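Local coordinates for thioesterase domain-containing protein (Pyrococcus horikoshii, PDB 1IXL) that is of uncharacterised function but adopts the hot-dog fold of the thioesterase superfamily and so may hydrolyse acyl-CoA thioesters, at residues 20-24 with 25-29; 38-42 with 43-47; 95-99 with 100-104. One frame throughout, in Å; residues are numbered along the deposited sequence.

Interaction 1. Residues 20-24 with 25-29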
loop_
_atom_site.group_PDB
_atom_site.type_symbol
_atom_site.label_atom_id
_atom_site.label_comp_id
_atom_site.label_asym_id
_atom_site.label_seq_id
_atom_site.Cartn_x
_atom_site.Cartn_y
_atom_site.Cartn_z
ATOM N N PRO A 20 -8.930 3.083 -1.066
ATOM C CA PRO A 20 -8.206 4.341 -0.852
ATOM C C PRO A 20 -9.157 5.319 -0.159
ATOM O O PRO A 20 -10.329 5.396 -0.527
ATOM C CB PRO A 20 -7.844 4.784 -2.279
ATOM C CG PRO A 20 -7.905 3.483 -3.093
ATOM C CD PRO A 20 -9.095 2.787 -2.497
ATOM N N ILE A 21 -8.675 6.028 0.857
ATOM C CA ILE A 21 -9.522 6.985 1.558
ATOM C C ILE A 21 -8.947 8.378 1.399
ATOM O O ILE A 21 -9.568 9.366 1.777
ATOM C CB ILE A 21 -9.674 6.638 3.079
ATOM C CG1 ILE A 21 -8.305 6.541 3.758
ATOM C CG2 ILE A 21 -10.413 5.331 3.231
ATOM C CD1 ILE A 21 -8.379 6.256 5.273
ATOM N N LEU A 22 -7.749 8.463 0.832
ATOM C CA LEU A 22 -7.138 9.766 0.619
ATOM C C LEU A 22 -6.029 9.701 -0.414
ATOM O O LEU A 22 -5.136 8.855 -0.326
ATOM C CB LEU A 22 -6.576 10.322 1.938
ATOM C CG LEU A 22 -6.159 11.806 1.957
ATOM C CD1 LEU A 22 -5.982 12.250 3.408
ATOM C CD2 LEU A 22 -4.859 12.021 1.191
ATOM N N ILE A 23 -6.104 10.577 -1.410
ATOM C CA ILE A 23 -5.056 10.637 -2.417
ATOM C C ILE A 23 -4.798 12.102 -2.734
ATOM O O ILE A 23 -5.711 12.826 -3.130
ATOM C CB ILE A 23 -5.439 9.949 -3.752
ATOM C CG1 ILE A 23 -5.910 8.505 -3.527
ATOM C CG2 ILE A 23 -4.209 9.960 -4.697
ATOM C CD1 ILE A 23 -6.391 7.795 -4.823
ATOM N N LYS A 24 -3.563 12.540 -2.545
ATOM C CA LYS A 24 -3.200 13.902 -2.866
ATOM C C LYS A 24 -1.787 13.825 -3.425
ATOM O O LYS A 24 -1.196 12.737 -3.477
ATOM C CB LYS A 24 -3.229 14.785 -1.619
ATOM C CG LYS A 24 -2.214 14.441 -0.558
ATOM C CD LYS A 24 -2.329 15.415 0.596
ATOM C CE LYS A 24 -1.237 15.214 1.619
ATOM N NZ LYS A 24 -1.369 16.195 2.748
ATOM N N GLU A 25 -1.246 14.972 -3.827
ATOM C CA GLU A 25 0.106 15.035 -4.375
ATOM C C GLU A 25 1.148 14.418 -3.435
ATOM O O GLU A 25 1.318 14.863 -2.295
ATOM C CB GLU A 25 0.490 16.488 -4.634
ATOM C CG GLU A 25 1.950 16.698 -5.044
ATOM C CD GLU A 25 2.267 16.139 -6.416
ATOM O OE1 GLU A 25 1.321 15.756 -7.140
ATOM O OE2 GLU A 25 3.467 16.094 -6.768
ATOM N N GLY A 26 1.813 13.376 -3.926
ATOM C CA GLY A 26 2.861 12.707 -3.171
ATOM C C GLY A 26 2.480 11.944 -1.916
ATOM O O GLY A 26 3.371 11.535 -1.162
ATOM N N TYR A 27 1.186 11.709 -1.707
ATOM C CA TYR A 27 0.746 11.025 -0.489
ATOM C C TYR A 27 -0.600 10.314 -0.658
ATOM O O TYR A 27 -1.499 10.796 -1.352
ATOM C CB TYR A 27 0.663 12.064 0.633
ATOM C CG TYR A 27 0.247 11.538 1.992
ATOM C CD1 TYR A 27 1.188 11.004 2.868
ATOM C CD2 TYR A 27 -1.094 11.552 2.388
ATOM C CE1 TYR A 27 0.814 10.491 4.102
ATOM C CE2 TYR A 27 -1.478 11.034 3.631
ATOM C CZ TYR A 27 -0.514 10.508 4.476
ATOM O OH TYR A 27 -0.865 10.006 5.709
ATOM N N ALA A 28 -0.738 9.149 -0.033
ATOM C CA ALA A 28 -1.999 8.415 -0.126
ATOM C C ALA A 28 -2.242 7.562 1.110
ATOM O O ALA A 28 -1.304 7.172 1.801
ATOM C CB ALA A 28 -2.016 7.543 -1.359
ATOM N N GLU A 29 -3.519 7.307 1.382
ATOM C CA GLU A 29 -3.924 6.492 2.512
ATOM C C GLU A 29 -4.963 5.506 2.011
ATOM O O GLU A 29 -5.895 5.872 1.282
ATOM C CB GLU A 29 -4.496 7.355 3.644
ATOM C CG GLU A 29 -3.461 8.268 4.301
ATOM C CD GLU A 29 -4.022 9.021 5.496
ATOM O OE1 GLU A 29 -5.216 8.812 5.826
ATOM O OE2 GLU A 29 -3.265 9.812 6.107
#

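Interaction 2. Residues 38-42 with 43-47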
loop_
_atom_site.group_PDB
_atom_site.type_symbol
_atom_site.label_atom_id
_atom_site.label_comp_id
_atom_site.label_asym_id
_atom_site.label_seq_id
_atom_site.Cartn_x
_atom_site.Cartn_y
_atom_site.Cartn_z
HETATM N N MSE A 38 -7.973 -14.482 4.948
HETATM C CA MSE A 38 -6.591 -13.994 5.057
HETATM C C MSE A 38 -5.796 -14.685 6.170
HETATM O O MSE A 38 -4.599 -14.436 6.322
HETATM C CB MSE A 38 -6.601 -12.474 5.343
HETATM C CG MSE A 38 -6.952 -11.590 4.167
HETATM SE SE MSE A 38 -7.121 -9.803 4.580
HETATM C CE MSE A 38 -5.834 -9.491 5.387
ATOM N N LYS A 39 -6.463 -15.524 6.959
ATOM C CA LYS A 39 -5.810 -16.213 8.063
ATOM C C LYS A 39 -4.873 -17.339 7.637
ATOM O O LYS A 39 -5.018 -17.908 6.570
ATOM C CB LYS A 39 -6.857 -16.780 9.030
ATOM C CG LYS A 39 -7.578 -18.012 8.518
ATOM C CD LYS A 39 -8.683 -18.440 9.479
ATOM C CE LYS A 39 -9.438 -19.643 8.941
ATOM N NZ LYS A 39 -9.873 -19.413 7.537
ATOM N N VAL A 40 -3.903 -17.658 8.485
ATOM C CA VAL A 40 -2.983 -18.746 8.187
ATOM C C VAL A 40 -3.101 -19.876 9.213
ATOM O O VAL A 40 -2.553 -20.941 9.013
ATOM C CB VAL A 40 -1.507 -18.262 8.133
ATOM C CG1 VAL A 40 -1.370 -17.140 7.103
ATOM C CG2 VAL A 40 -1.034 -17.808 9.504
ATOM N N ASP A 41 -3.836 -19.650 10.296
ATOM C CA ASP A 41 -3.991 -20.686 11.338
ATOM C C ASP A 41 -5.278 -20.464 12.112
ATOM O O ASP A 41 -6.010 -19.510 11.832
ATOM C CB ASP A 41 -2.787 -20.668 12.291
ATOM C CG ASP A 41 -2.576 -19.314 12.947
ATOM O OD1 ASP A 41 -1.401 -18.947 13.167
ATOM O OD2 ASP A 41 -3.571 -18.625 13.260
ATOM N N GLU A 42 -5.552 -21.340 13.079
ATOM C CA GLU A 42 -6.779 -21.251 13.878
ATOM C C GLU A 42 -6.785 -20.105 14.874
ATOM O O GLU A 42 -7.836 -19.755 15.409
ATOM C CB GLU A 42 -7.033 -22.553 14.646
ATOM C CG GLU A 42 -5.946 -23.603 14.531
ATOM C CD GLU A 42 -5.931 -24.568 15.716
ATOM O OE1 GLU A 42 -5.396 -24.196 16.790
ATOM O OE2 GLU A 42 -6.462 -25.693 15.575
ATOM N N LYS A 43 -5.617 -19.531 15.140
ATOM C CA LYS A 43 -5.535 -18.425 16.077
ATOM C C LYS A 43 -5.929 -17.109 15.418
ATOM O O LYS A 43 -6.015 -16.072 16.082
ATOM C CB LYS A 43 -4.128 -18.322 16.671
ATOM C CG LYS A 43 -3.785 -19.421 17.675
ATOM C CD LYS A 43 -3.884 -20.815 17.071
ATOM C CE LYS A 43 -3.501 -21.886 18.086
ATOM N NZ LYS A 43 -4.347 -21.797 19.314
ATOM N N GLY A 44 -6.155 -17.154 14.108
ATOM C CA GLY A 44 -6.577 -15.964 13.392
ATOM C C GLY A 44 -5.462 -15.068 12.885
ATOM O O GLY A 44 -5.705 -13.911 12.561
ATOM N N LEU A 45 -4.244 -15.591 12.821
ATOM C CA LEU A 45 -3.124 -14.797 12.348
ATOM C C LEU A 45 -3.286 -14.505 10.850
ATOM O O LEU A 45 -3.475 -15.415 10.047
ATOM C CB LEU A 45 -1.805 -15.531 12.620
ATOM C CG LEU A 45 -0.501 -14.900 12.127
ATOM C CD1 LEU A 45 -0.275 -13.553 12.824
ATOM C CD2 LEU A 45 0.660 -15.855 12.419
ATOM N N VAL A 46 -3.249 -13.223 10.498
ATOM C CA VAL A 46 -3.371 -12.796 9.110
ATOM C C VAL A 46 -2.032 -12.904 8.382
ATOM O O VAL A 46 -0.991 -12.493 8.884
ATOM C CB VAL A 46 -3.883 -11.338 9.021
ATOM C CG1 VAL A 46 -3.833 -10.853 7.549
ATOM C CG2 VAL A 46 -5.320 -11.272 9.547
ATOM N N HIS A 47 -2.060 -13.469 7.188
ATOM C CA HIS A 47 -0.832 -13.618 6.422
ATOM C C HIS A 47 -0.246 -12.254 6.063
ATOM O O HIS A 47 -0.962 -11.363 5.611
ATOM C CB HIS A 47 -1.116 -14.431 5.152
ATOM C CG HIS A 47 0.118 -14.844 4.420
ATOM N ND1 HIS A 47 1.193 -15.432 5.045
ATOM C CD2 HIS A 47 0.439 -14.767 3.104
ATOM C CE1 HIS A 47 2.126 -15.702 4.146
ATOM N NE2 HIS A 47 1.690 -15.305 2.960
#

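Interaction 3. Residues 95-99 with 100-104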
loop_
_atom_site.group_PDB
_atom_site.type_symbol
_atom_site.label_atom_id
_atom_site.label_comp_id
_atom_site.label_asym_id
_atom_site.label_seq_id
_atom_site.Cartn_x
_atom_site.Cartn_y
_atom_site.Cartn_z
ATOM N N GLU A 95 11.576 10.488 -1.748
ATOM C CA GLU A 95 12.652 10.844 -2.659
ATOM C C GLU A 95 12.135 10.770 -4.074
ATOM O O GLU A 95 11.625 9.737 -4.511
ATOM C CB GLU A 95 13.844 9.892 -2.530
ATOM C CG GLU A 95 14.768 10.177 -1.370
ATOM C CD GLU A 95 15.934 9.201 -1.312
ATOM O OE1 GLU A 95 16.754 9.189 -2.257
ATOM O OE2 GLU A 95 16.020 8.446 -0.324
ATOM N N ASP A 96 12.241 11.870 -4.802
ATOM C CA ASP A 96 11.792 11.852 -6.181
ATOM C C ASP A 96 13.034 11.875 -7.052
ATOM O O ASP A 96 13.732 12.884 -7.128
ATOM C CB ASP A 96 10.921 13.061 -6.496
ATOM C CG ASP A 96 10.282 12.956 -7.861
ATOM O OD1 ASP A 96 11.028 12.780 -8.855
ATOM O OD2 ASP A 96 9.035 13.033 -7.937
ATOM N N LEU A 97 13.305 10.753 -7.701
ATOM C CA LEU A 97 14.473 10.621 -8.554
ATOM C C LEU A 97 14.013 10.524 -10.007
ATOM O O LEU A 97 14.431 9.643 -10.758
ATOM C CB LEU A 97 15.255 9.370 -8.131
ATOM C CG LEU A 97 15.504 9.369 -6.617
ATOM C CD1 LEU A 97 15.995 8.011 -6.151
ATOM C CD2 LEU A 97 16.511 10.460 -6.267
ATOM N N GLY A 98 13.147 11.456 -10.392
ATOM C CA GLY A 98 12.613 11.466 -11.736
ATOM C C GLY A 98 11.622 10.332 -11.923
ATOM O O GLY A 98 10.580 10.294 -11.272
ATOM N N LYS A 99 11.961 9.393 -12.800
ATOM C CA LYS A 99 11.100 8.259 -13.086
ATOM C C LYS A 99 11.098 7.243 -11.958
ATOM O O LYS A 99 10.245 6.367 -11.919
ATOM C CB LYS A 99 11.514 7.589 -14.397
ATOM C CG LYS A 99 13.018 7.398 -14.597
ATOM C CD LYS A 99 13.796 8.724 -14.686
ATOM C CE LYS A 99 15.086 8.563 -15.484
ATOM N NZ LYS A 99 15.821 7.308 -15.151
ATOM N N LYS A 100 12.067 7.347 -11.055
ATOM C CA LYS A 100 12.108 6.447 -9.915
ATOM C C LYS A 100 11.683 7.253 -8.704
ATOM O O LYS A 100 12.135 8.393 -8.513
ATOM C CB LYS A 100 13.508 5.875 -9.662
ATOM C CG LYS A 100 13.479 4.800 -8.556
ATOM C CD LYS A 100 14.823 4.115 -8.292
ATOM C CE LYS A 100 15.632 4.858 -7.238
ATOM N NZ LYS A 100 16.846 4.112 -6.811
ATOM N N LYS A 101 10.819 6.652 -7.887
ATOM C CA LYS A 101 10.302 7.287 -6.688
ATOM C C LYS A 101 10.503 6.371 -5.476
ATOM O O LYS A 101 10.212 5.186 -5.545
ATOM C CB LYS A 101 8.809 7.551 -6.867
ATOM C CG LYS A 101 8.444 8.189 -8.210
ATOM C CD LYS A 101 8.836 9.658 -8.240
ATOM C CE LYS A 101 8.360 10.352 -9.518
ATOM N NZ LYS A 101 6.906 10.168 -9.771
ATOM N N ILE A 102 11.024 6.910 -4.382
ATOM C CA ILE A 102 11.201 6.109 -3.171
ATOM C C ILE A 102 10.037 6.510 -2.263
ATOM O O ILE A 102 9.867 7.679 -1.930
ATOM C CB ILE A 102 12.546 6.393 -2.486
ATOM C CG1 ILE A 102 13.691 5.977 -3.411
ATOM C CG2 ILE A 102 12.652 5.609 -1.186
ATOM C CD1 ILE A 102 15.091 6.356 -2.879
ATOM N N VAL A 103 9.217 5.540 -1.885
ATOM C CA VAL A 103 8.045 5.827 -1.067
ATOM C C VAL A 103 8.148 5.099 0.259
ATOM O O VAL A 103 8.455 3.914 0.291
ATOM C CB VAL A 103 6.784 5.353 -1.794
ATOM C CG1 VAL A 103 5.546 5.640 -0.960
ATOM C CG2 VAL A 103 6.709 6.035 -3.164
ATOM N N GLU A 104 7.918 5.809 1.351
ATOM C CA GLU A 104 7.964 5.170 2.653
ATOM C C GLU A 104 6.513 4.858 2.993
ATOM O O GLU A 104 5.617 5.659 2.718
ATOM C CB GLU A 104 8.562 6.113 3.703
ATOM C CG GLU A 104 8.544 5.533 5.113
ATOM C CD GLU A 104 9.326 6.377 6.102
ATOM O OE1 GLU A 104 9.116 7.615 6.116
ATOM O OE2 GLU A 104 10.145 5.804 6.862
#

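Interaction 1. Residues 20-24 with 25-29
Lys24 and Tyr27 face each other as a hydrogen-bonded antiparallel pair just behind the chain reversal. Lys24 N gives to Tyr27 O at 3.0 Å in an almost straight bond (176° at the hydrogen), and Tyr27 N gives back to Lys24 O. Leu22 and Glu29 make the next such pair, Glu29 N lying 2.8 Å from Leu22 O. Glu29 O takes two donors on the same face of its plane, Ile21 N at 2.8 Å and Leu22 N at 3.2 Å. Two residues opposite one make a classic beta bulge, and a type II turn from Lys24 to Tyr27 closes the other end, where Gly26 readily takes the positive phi of 67°. The result is the hairpin of strands 19-24 and 27-33, with 19-24 an outermost strand of the hot-dog sheet within this chain.

Apolar contact gathers round Tyr27. Its CG lies anti to the backbone N (chi1 -179°), which lays the ring alongside Leu22 CD2 and the carboxylate of Glu29. Leu22 CD2 meets the ring edge in plane, 4.0 Å from Tyr27 CD2, while the extended aliphatic chain of Lys24 brings CE obliquely to within 3.7 Å of the same Tyr27 CD2. Of the polar ends, Tyr27 OH donates to Glu29 OE2 at the ring edge; the modelled 2.4 Å is very short, and its exact length is doubtful. Lys90 of strand 86-97 touches both residues.

On the other face, Ile23 and Ala28 form a non-hydrogen-bonded pair, and both rest on Leu61 of helix 48-63; the small methyl of Ala28 suits its buried place there.

Interaction 2. Residues 38-42 with 43-47
The segments 38-42 and 43-47 run back along each other, their end-to-end directions 154° apart, and a single backbone bridge pairs Lys39 with Val46. A type I turn from Asp41 to Gly44 reverses this loop, which leads into helix 48-63 of the hot-dog fold. Two backbone bonds join them: His47 N to Met38 O at 2.9 Å and Val40 N to Leu45 O at 2.8 Å. In the turn Gly44 N reaches Asp41 O at 3.3 Å, and a glycine suits Gly44 because its phi is 87°.

Asp41 folds its carboxylate back over the turn, with CG lodged between the backbone N and carbonyl carbon (chi1 57°). OD2 takes Leu45 N on its syn side, tilted from the carboxylate plane, at 3.1 Å, and Lys43 N adds a weak bond. With an alanine here, Leu45 N and Lys43 N would probably lack their carboxylate acceptor, leaving the turn freer to shift.

Lys39 sends its ammonium outside, to a salt bridge with Asp36. The branches of Val40 divide the apolar work: CG2 packs obliquely against Leu45 CD2 at 3.9 Å, and CG1 touches His47 CB at 3.3 Å, the side chains crossing at about a right angle. Val46, which also touches Val81 and Val83, meets the bent end of selenomethionine Met38, where Met38 CE and Val46 CG1 are modelled 3.2 Å apart, though the exact place of CE is doubtful.

Interaction 3. Residues 95-99 with 100-104
A two-residue type II' turn joins strands 86-97 and 100-109 of the hot-dog sheet into a hairpin, with Leu97 and Lys100 as its closing pair. Leu97 N gives to Lys100 O at 2.8 Å, while the return bond from Lys100 N is weak. Gly98 occupies the first corner at phi 72° and psi -115°, a conformation that glycine reaches easily. Asp96 steadies this corner in an Asx turn: its CG is anti to the backbone N (chi1 -172°), and OD1 accepts from Gly98 N at 2.9 Å, nearly along its own C-O axis.

Further from the turn, Glu95 and Ile102 form the next hydrogen-bonded pair. Ile102 N gives to Glu95 O at 2.9 Å, and Glu95 N gives to Ile102 O.

Glu95, Leu97, Lys100 and Ile102 share one face. Glu95 runs alongside Ile102, whose methyl CD1 lies 3.3 Å from Glu95 OE1, while Leu97 CD1 crosses to Ile102 CD1 at 3.8 Å. The methylenes of Lys100 lend this face more carbon, Lys100 CE closing tightly on Leu97 CD1 at 3.4 Å. On the reverse face Asp96 and Lys101 point the same way side by side; Lys101 NZ stays 4.0 Å from Asp96 OD2, beyond a salt bridge, though the opposite charges probably attract, and it also has a weak, long ion pair with Glu65.

Strand 112-123 flanks segment 100-104, Tyr120 touching Ile102 and Tyr122 touching Lys100, while Lys101 and Val103 turn to helix 48-63, where Val103 packs on Ala59, Ala62 and Val63.

Along the chain the three contacts come in series, interactions 1 and 3 being hairpin reversals and interaction 2 the loop between strand 27-33 and helix 48-63. Interactions 1 and 3 belong to one antiparallel sheet, in which strands 27-33 and 86-97 are neighbours; their centres are 16 Å apart and their nearest atoms about 6 Å. Each sends side chains to helix 48-63, the central helix that a hot-dog sheet wraps. Interaction 2 lies across the chain's centre from both, its centre 29 Å from that of interaction 1 and 34 Å from that of interaction 3. Two turns of the sheet and the approach to its helix are thus formed locally, at separated points of one compact domain.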